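Local structure of 3-oxosteroid 1-dehydrogenase (Sterolibacterium denitrificans, 7P18) at residues Pro111-Pro123 with Lys458-Tyr470. The protein probably catalyses the 1,2-dehydrogenation of 3-oxosteroids to 3-oxo-Delta(1)-steroids, passing the electrons through its FAD cofactor to an acceptor. Residues are numbered along the deposited sequence; the frame is centred on the assembly and turned at random.
Sequences PCHRYPDYYQHLP and KGGNVFDRYYGDY. With ANB (androsta-1,4-diene-3,17-dione), chain D; PEG (di(hydroxyethyl)ether), chain F.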
loop_
_atom_site.group_PDB
_atom_site.type_symbol
_atom_site.label_atom_id
_atom_site.label_comp_id
_atom_site.label_asym_id
_atom_site.label_seq_id
_atom_site.Cartn_x
_atom_site.Cartn_y
_atom_site.Cartn_z
ATOM N N PRO A 111 -17.184 1.055 -4.997
ATOM C CA PRO A 111 -16.238 1.895 -5.729
ATOM C C PRO A 111 -15.971 3.238 -5.040
ATOM O O PRO A 111 -16.884 3.795 -4.427
ATOM C CB PRO A 111 -16.906 2.171 -7.096
ATOM C CG PRO A 111 -18.000 1.105 -7.175
ATOM C CD PRO A 111 -18.464 0.928 -5.725
ATOM N N CYS A 112 -14.733 3.719 -5.156
ATOM C CA CYS A 112 -14.368 5.136 -4.935
ATOM C C CYS A 112 -14.646 5.914 -6.228
ATOM O O CYS A 112 -13.761 6.013 -7.113
ATOM C CB CYS A 112 -12.927 5.249 -4.474
ATOM S SG CYS A 112 -12.601 4.302 -2.967
ATOM N N HIS A 113 -15.871 6.431 -6.359
ATOM C CA HIS A 113 -16.445 6.922 -7.635
ATOM C C HIS A 113 -15.624 8.076 -8.209
ATOM O O HIS A 113 -15.595 8.240 -9.465
ATOM C CB HIS A 113 -17.928 7.323 -7.451
ATOM C CG HIS A 113 -18.774 6.184 -6.999
ATOM N ND1 HIS A 113 -19.078 5.124 -7.837
ATOM C CD2 HIS A 113 -19.403 5.938 -5.829
ATOM C CE1 HIS A 113 -19.816 4.253 -7.204
ATOM N NE2 HIS A 113 -20.026 4.724 -5.953
ATOM N N ARG A 114 -14.993 8.865 -7.348
ATOM C CA ARG A 114 -14.280 10.097 -7.800
ATOM C C ARG A 114 -12.760 9.908 -7.823
ATOM O O ARG A 114 -12.040 10.900 -8.109
ATOM C CB ARG A 114 -14.656 11.264 -6.877
ATOM C CG ARG A 114 -16.139 11.595 -6.862
ATOM C CD ARG A 114 -16.464 12.521 -5.692
ATOM N NE ARG A 114 -15.709 13.757 -5.812
ATOM C CZ ARG A 114 -15.420 14.578 -4.813
ATOM N NH1 ARG A 114 -15.869 14.345 -3.587
ATOM N NH2 ARG A 114 -14.697 15.655 -5.068
ATOM N N TYR A 115 -12.262 8.721 -7.500
ATOM C CA TYR A 115 -10.804 8.489 -7.311
ATOM C C TYR A 115 -10.221 8.168 -8.680
ATOM O O TYR A 115 -10.403 7.070 -9.163
ATOM C CB TYR A 115 -10.569 7.345 -6.341
ATOM C CG TYR A 115 -9.264 7.402 -5.594
ATOM C CD1 TYR A 115 -8.092 7.909 -6.159
ATOM C CD2 TYR A 115 -9.219 6.923 -4.305
ATOM C CE1 TYR A 115 -6.910 7.967 -5.421
ATOM C CE2 TYR A 115 -8.055 6.995 -3.551
ATOM C CZ TYR A 115 -6.902 7.493 -4.116
ATOM O OH TYR A 115 -5.806 7.525 -3.294
ATOM N N PRO A 116 -9.519 9.100 -9.353
ATOM C CA PRO A 116 -9.036 8.856 -10.704
ATOM C C PRO A 116 -7.897 7.844 -10.768
ATOM O O PRO A 116 -7.130 7.734 -9.811
ATOM C CB PRO A 116 -8.504 10.217 -11.177
ATOM C CG PRO A 116 -9.052 11.180 -10.155
ATOM C CD PRO A 116 -9.109 10.412 -8.873
ATOM N N ASP A 117 -7.833 7.113 -11.889
ATOM C CA ASP A 117 -6.633 6.305 -12.227
ATOM C C ASP A 117 -5.385 7.210 -12.176
ATOM O O ASP A 117 -5.471 8.422 -12.441
ATOM C CB ASP A 117 -6.789 5.652 -13.587
ATOM C CG ASP A 117 -7.814 4.532 -13.609
ATOM O OD1 ASP A 117 -8.220 4.060 -12.514
ATOM O OD2 ASP A 117 -8.179 4.146 -14.721
ATOM N N TYR A 118 -4.221 6.639 -11.874
ATOM C CA TYR A 118 -3.003 7.462 -11.619
ATOM C C TYR A 118 -2.398 8.052 -12.884
ATOM O O TYR A 118 -1.584 8.958 -12.766
ATOM C CB TYR A 118 -2.006 6.628 -10.811
ATOM C CG TYR A 118 -2.354 6.492 -9.345
ATOM C CD1 TYR A 118 -3.585 6.868 -8.811
ATOM C CD2 TYR A 118 -1.428 5.952 -8.473
ATOM C CE1 TYR A 118 -3.884 6.700 -7.468
ATOM C CE2 TYR A 118 -1.699 5.796 -7.127
ATOM C CZ TYR A 118 -2.919 6.194 -6.611
ATOM O OH TYR A 118 -3.147 5.996 -5.274
ATOM N N TYR A 119 -2.634 7.476 -14.065
ATOM C CA TYR A 119 -1.957 7.882 -15.308
ATOM C C TYR A 119 -3.005 8.407 -16.294
ATOM O O TYR A 119 -3.415 7.692 -17.219
ATOM C CB TYR A 119 -1.164 6.725 -15.925
ATOM C CG TYR A 119 -0.155 6.052 -15.031
ATOM C CD1 TYR A 119 0.866 6.754 -14.395
ATOM C CD2 TYR A 119 -0.197 4.686 -14.844
ATOM C CE1 TYR A 119 1.784 6.099 -13.569
ATOM C CE2 TYR A 119 0.716 4.028 -14.036
ATOM C CZ TYR A 119 1.744 4.731 -13.441
ATOM O OH TYR A 119 2.628 4.040 -12.664
ATOM N N GLN A 120 -3.496 9.626 -16.064
ATOM C CA GLN A 120 -4.611 10.169 -16.865
ATOM C C GLN A 120 -4.129 10.392 -18.311
ATOM O O GLN A 120 -4.983 10.442 -19.214
ATOM C CB GLN A 120 -5.128 11.464 -16.247
ATOM C CG GLN A 120 -5.906 11.230 -14.962
ATOM C CD GLN A 120 -7.170 10.439 -15.162
ATOM O OE1 GLN A 120 -7.986 10.782 -15.995
ATOM N NE2 GLN A 120 -7.313 9.334 -14.420
ATOM N N HIS A 121 -2.826 10.523 -18.533
ATOM C CA HIS A 121 -2.255 10.728 -19.891
ATOM C C HIS A 121 -2.217 9.420 -20.697
ATOM O O HIS A 121 -1.899 9.503 -21.876
ATOM C CB HIS A 121 -0.874 11.322 -19.782
ATOM C CG HIS A 121 0.060 10.470 -18.983
ATOM N ND1 HIS A 121 0.133 10.558 -17.578
ATOM C CD2 HIS A 121 0.908 9.478 -19.342
ATOM C CE1 HIS A 121 1.042 9.696 -17.147
ATOM N NE2 HIS A 121 1.507 9.005 -18.193
ATOM N N LEU A 122 -2.403 8.250 -20.094
ATOM C CA LEU A 122 -2.322 6.965 -20.841
ATOM C C LEU A 122 -3.667 6.640 -21.467
ATOM O O LEU A 122 -4.721 6.943 -20.906
ATOM C CB LEU A 122 -1.852 5.846 -19.912
ATOM C CG LEU A 122 -0.380 5.915 -19.506
ATOM C CD1 LEU A 122 -0.010 4.668 -18.724
ATOM C CD2 LEU A 122 0.564 6.112 -20.711
ATOM N N PRO A 123 -3.693 5.955 -22.621
ATOM C CA PRO A 123 -4.966 5.567 -23.216
ATOM C C PRO A 123 -5.666 4.559 -22.316
ATOM O O PRO A 123 -4.972 3.780 -21.668
ATOM C CB PRO A 123 -4.578 4.947 -24.559
ATOM C CG PRO A 123 -3.180 4.431 -24.300
ATOM C CD PRO A 123 -2.541 5.457 -23.377
ATOM N N LYS A 458 2.311 20.615 -11.644
ATOM C CA LYS A 458 1.480 20.191 -10.485
ATOM C C LYS A 458 0.046 20.716 -10.678
ATOM O O LYS A 458 -0.107 21.897 -11.062
ATOM C CB LYS A 458 2.014 20.684 -9.152
ATOM C CG LYS A 458 1.314 20.067 -7.964
ATOM C CD LYS A 458 1.723 20.694 -6.640
ATOM C CE LYS A 458 1.078 19.979 -5.494
ATOM N NZ LYS A 458 1.152 20.726 -4.225
ATOM N N GLY A 459 -0.958 19.840 -10.492
ATOM C CA GLY A 459 -2.388 20.196 -10.601
ATOM C C GLY A 459 -2.873 20.211 -12.045
ATOM O O GLY A 459 -4.034 20.644 -12.267
ATOM N N GLY A 460 -2.076 19.729 -12.999
ATOM C CA GLY A 460 -2.409 19.763 -14.439
ATOM C C GLY A 460 -3.354 18.653 -14.893
ATOM O O GLY A 460 -3.646 18.570 -16.105
ATOM N N ASN A 461 -3.820 17.788 -14.012
ATOM C CA ASN A 461 -4.756 16.704 -14.374
ATOM C C ASN A 461 -5.633 16.381 -13.174
ATOM O O ASN A 461 -5.292 16.827 -12.081
ATOM C CB ASN A 461 -3.982 15.481 -14.870
ATOM C CG ASN A 461 -3.188 14.845 -13.760
ATOM O OD1 ASN A 461 -3.751 14.196 -12.869
ATOM N ND2 ASN A 461 -1.896 15.070 -13.778
ATOM N N VAL A 462 -6.698 15.585 -13.368
ATOM C CA VAL A 462 -7.732 15.325 -12.322
ATOM C C VAL A 462 -7.165 14.470 -11.191
ATOM O O VAL A 462 -7.678 14.579 -10.089
ATOM C CB VAL A 462 -9.019 14.720 -12.902
ATOM C CG1 VAL A 462 -9.666 15.721 -13.840
ATOM C CG2 VAL A 462 -8.786 13.370 -13.566
ATOM N N PHE A 463 -6.140 13.649 -11.432
ATOM C CA PHE A 463 -5.539 12.867 -10.326
ATOM C C PHE A 463 -4.900 13.845 -9.337
ATOM O O PHE A 463 -5.225 13.806 -8.130
ATOM C CB PHE A 463 -4.537 11.808 -10.805
ATOM C CG PHE A 463 -3.740 11.287 -9.651
ATOM C CD1 PHE A 463 -4.299 10.436 -8.714
ATOM C CD2 PHE A 463 -2.475 11.783 -9.414
ATOM C CE1 PHE A 463 -3.573 10.026 -7.606
ATOM C CE2 PHE A 463 -1.762 11.383 -8.298
ATOM C CZ PHE A 463 -2.303 10.495 -7.412
ATOM N N ASP A 464 -4.009 14.703 -9.813
ATOM C CA ASP A 464 -3.324 15.712 -8.958
ATOM C C ASP A 464 -4.368 16.498 -8.152
ATOM O O ASP A 464 -4.241 16.625 -6.919
ATOM C CB ASP A 464 -2.515 16.711 -9.774
ATOM C CG ASP A 464 -1.249 16.198 -10.425
ATOM O OD1 ASP A 464 -1.155 14.992 -10.628
ATOM O OD2 ASP A 464 -0.452 17.044 -10.828
ATOM N N ARG A 465 -5.429 16.954 -8.815
ATOM C CA ARG A 465 -6.421 17.875 -8.197
ATOM C C ARG A 465 -7.321 17.138 -7.209
ATOM O O ARG A 465 -7.887 17.802 -6.355
ATOM C CB ARG A 465 -7.250 18.552 -9.287
ATOM C CG ARG A 465 -6.421 19.456 -10.182
ATOM C CD ARG A 465 -7.240 20.357 -11.052
ATOM N NE ARG A 465 -8.043 19.704 -12.066
ATOM C CZ ARG A 465 -7.682 19.507 -13.338
ATOM N NH1 ARG A 465 -6.476 19.829 -13.771
ATOM N NH2 ARG A 465 -8.537 18.948 -14.178
ATOM N N TYR A 466 -7.409 15.808 -7.260
ATOM C CA TYR A 466 -8.253 15.018 -6.336
ATOM C C TYR A 466 -7.910 15.350 -4.874
ATOM O O TYR A 466 -8.813 15.380 -4.040
ATOM C CB TYR A 466 -8.114 13.523 -6.616
ATOM C CG TYR A 466 -9.005 12.628 -5.794
ATOM C CD1 TYR A 466 -10.388 12.691 -5.867
ATOM C CD2 TYR A 466 -8.459 11.685 -4.943
ATOM C CE1 TYR A 466 -11.192 11.860 -5.096
ATOM C CE2 TYR A 466 -9.243 10.841 -4.173
ATOM C CZ TYR A 466 -10.623 10.931 -4.247
ATOM O OH TYR A 466 -11.313 10.043 -3.476
ATOM N N TYR A 467 -6.627 15.506 -4.549
ATOM C CA TYR A 467 -6.135 15.767 -3.181
ATOM C C TYR A 467 -5.661 17.217 -3.050
ATOM O O TYR A 467 -4.954 17.511 -2.075
ATOM C CB TYR A 467 -5.065 14.731 -2.822
ATOM C CG TYR A 467 -5.592 13.370 -2.433
ATOM C CD1 TYR A 467 -6.591 13.190 -1.487
ATOM C CD2 TYR A 467 -5.027 12.228 -2.990
ATOM C CE1 TYR A 467 -7.038 11.925 -1.115
ATOM C CE2 TYR A 467 -5.454 10.957 -2.628
ATOM C CZ TYR A 467 -6.487 10.806 -1.725
ATOM O OH TYR A 467 -6.846 9.537 -1.412
ATOM N N GLY A 468 -5.981 18.089 -4.006
ATOM C CA GLY A 468 -5.837 19.546 -3.830
ATOM C C GLY A 468 -6.911 20.111 -2.883
ATOM O O GLY A 468 -7.746 19.344 -2.377
ATOM N N ASP A 469 -6.875 21.409 -2.637
ATOM C CA ASP A 469 -7.890 22.126 -1.815
ATOM C C ASP A 469 -8.891 22.752 -2.798
ATOM O O ASP A 469 -8.499 23.641 -3.551
ATOM C CB ASP A 469 -7.229 23.157 -0.908
ATOM C CG ASP A 469 -8.179 23.879 0.043
ATOM O OD1 ASP A 469 -9.414 23.932 -0.243
ATOM O OD2 ASP A 469 -7.673 24.365 1.037
ATOM N N TYR A 470 -10.078 22.156 -2.850
ATOM C CA TYR A 470 -11.334 22.604 -3.511
ATOM C C TYR A 470 -11.425 24.144 -3.567
ATOM O O TYR A 470 -11.711 24.716 -4.643
ATOM C CB TYR A 470 -12.461 21.933 -2.716
ATOM C CG TYR A 470 -13.854 22.459 -2.922
ATOM C CD1 TYR A 470 -14.578 22.114 -4.053
ATOM C CD2 TYR A 470 -14.473 23.244 -1.961
ATOM C CE1 TYR A 470 -15.883 22.546 -4.237
ATOM C CE2 TYR A 470 -15.775 23.690 -2.132
ATOM C CZ TYR A 470 -16.481 23.344 -3.276
ATOM O OH TYR A 470 -17.761 23.784 -3.470
HETATM C C1 ANB D . -2.433 4.119 -0.540
HETATM C C10 ANB D . -3.720 4.887 -0.491
HETATM C C11 ANB D . -3.199 5.698 1.939
HETATM C C12 ANB D . -3.745 6.124 3.310
HETATM C C13 ANB D . -4.962 7.017 3.151
HETATM C C14 ANB D . -6.026 6.218 2.385
HETATM C C15 ANB D . -7.309 7.039 2.576
HETATM C C16 ANB D . -7.188 7.585 4.010
HETATM C C17 ANB D . -5.740 7.384 4.407
HETATM C C18 ANB D . -4.616 8.378 2.501
HETATM C C19 ANB D . -3.450 6.257 -1.174
HETATM C C2 ANB D . -2.103 3.271 -1.515
HETATM C C3 ANB D . -3.109 2.798 -2.465
HETATM C C4 ANB D . -4.478 3.154 -2.117
HETATM C C5 ANB D . -4.785 4.153 -1.276
HETATM C C6 ANB D . -6.199 4.644 -1.148
HETATM C C7 ANB D . -6.618 4.934 0.286
HETATM C C8 ANB D . -5.591 5.819 0.979
HETATM C C9 ANB D . -4.235 5.076 0.988
HETATM O O1 ANB D . -2.820 2.119 -3.459
HETATM O O2 ANB D . -5.297 7.520 5.524
HETATM C C1 PEG F . -19.636 10.121 -5.066
HETATM O O1 PEG F . -19.559 11.075 -6.118
HETATM C C2 PEG F . -18.511 10.272 -4.073
HETATM O O2 PEG F . -18.039 8.995 -3.638
HETATM C C3 PEG F . -16.862 8.535 -4.316
HETATM C C4 PEG F . -15.648 9.310 -3.904
HETATM O O4 PEG F . -14.419 8.740 -4.347
HETATM O O HOH W 1 -2.601 11.539 -14.007
#
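Asn461 OD1 accepts three bonds, one sound and two weak: Asp464 N donates to it at 3.1 Å, Phe463 N adds a weak bond, and a water gives the other weak one while bridging to the loop at Tyr118 O and Gln120 N. This is an N-cap on the short helix 462-466, which packs against the loop between strands 109-111 and 131-138 beside the steroid pocket. Asparagine suits the cap because its short side chain brings the amide oxygen back to the N-H groups of Phe463 and Asp464, here with Asp464 N above the carbonyl plane. Rigid Pro116 fits the helix surface: Pro116 CD makes a CH-pi contact over one face of the Tyr466 ring, 3.8 Å from Tyr466 CG, and Pro116 CB meets Val462 CG2. Tyr115 CA makes another over the same ring. Tyr466 extends toward the loop, its CG trans to the backbone N (chi1 -176°), and CE2 comes over the centre of the Tyr115 ring. Phe463 fills the buried side, its CE1 lying 3.3 Å from Tyr118 CE1, the two rings inclined at 48°; the hydroxyl of Tyr118 is hydrogen-bonded to that of Tyr363, a residue of the steroid pocket. In an offset edge-to-face pair, Tyr467 turns its edge toward the face of Tyr115, the planes at 88°. Tyrosine serves both needs here: Tyr467 OH donates to Tyr115 OH at 2.9 Å, and that same Tyr115 oxygen lies 3.4 Å from C19 of androsta-1,4-diene-3,17-dione.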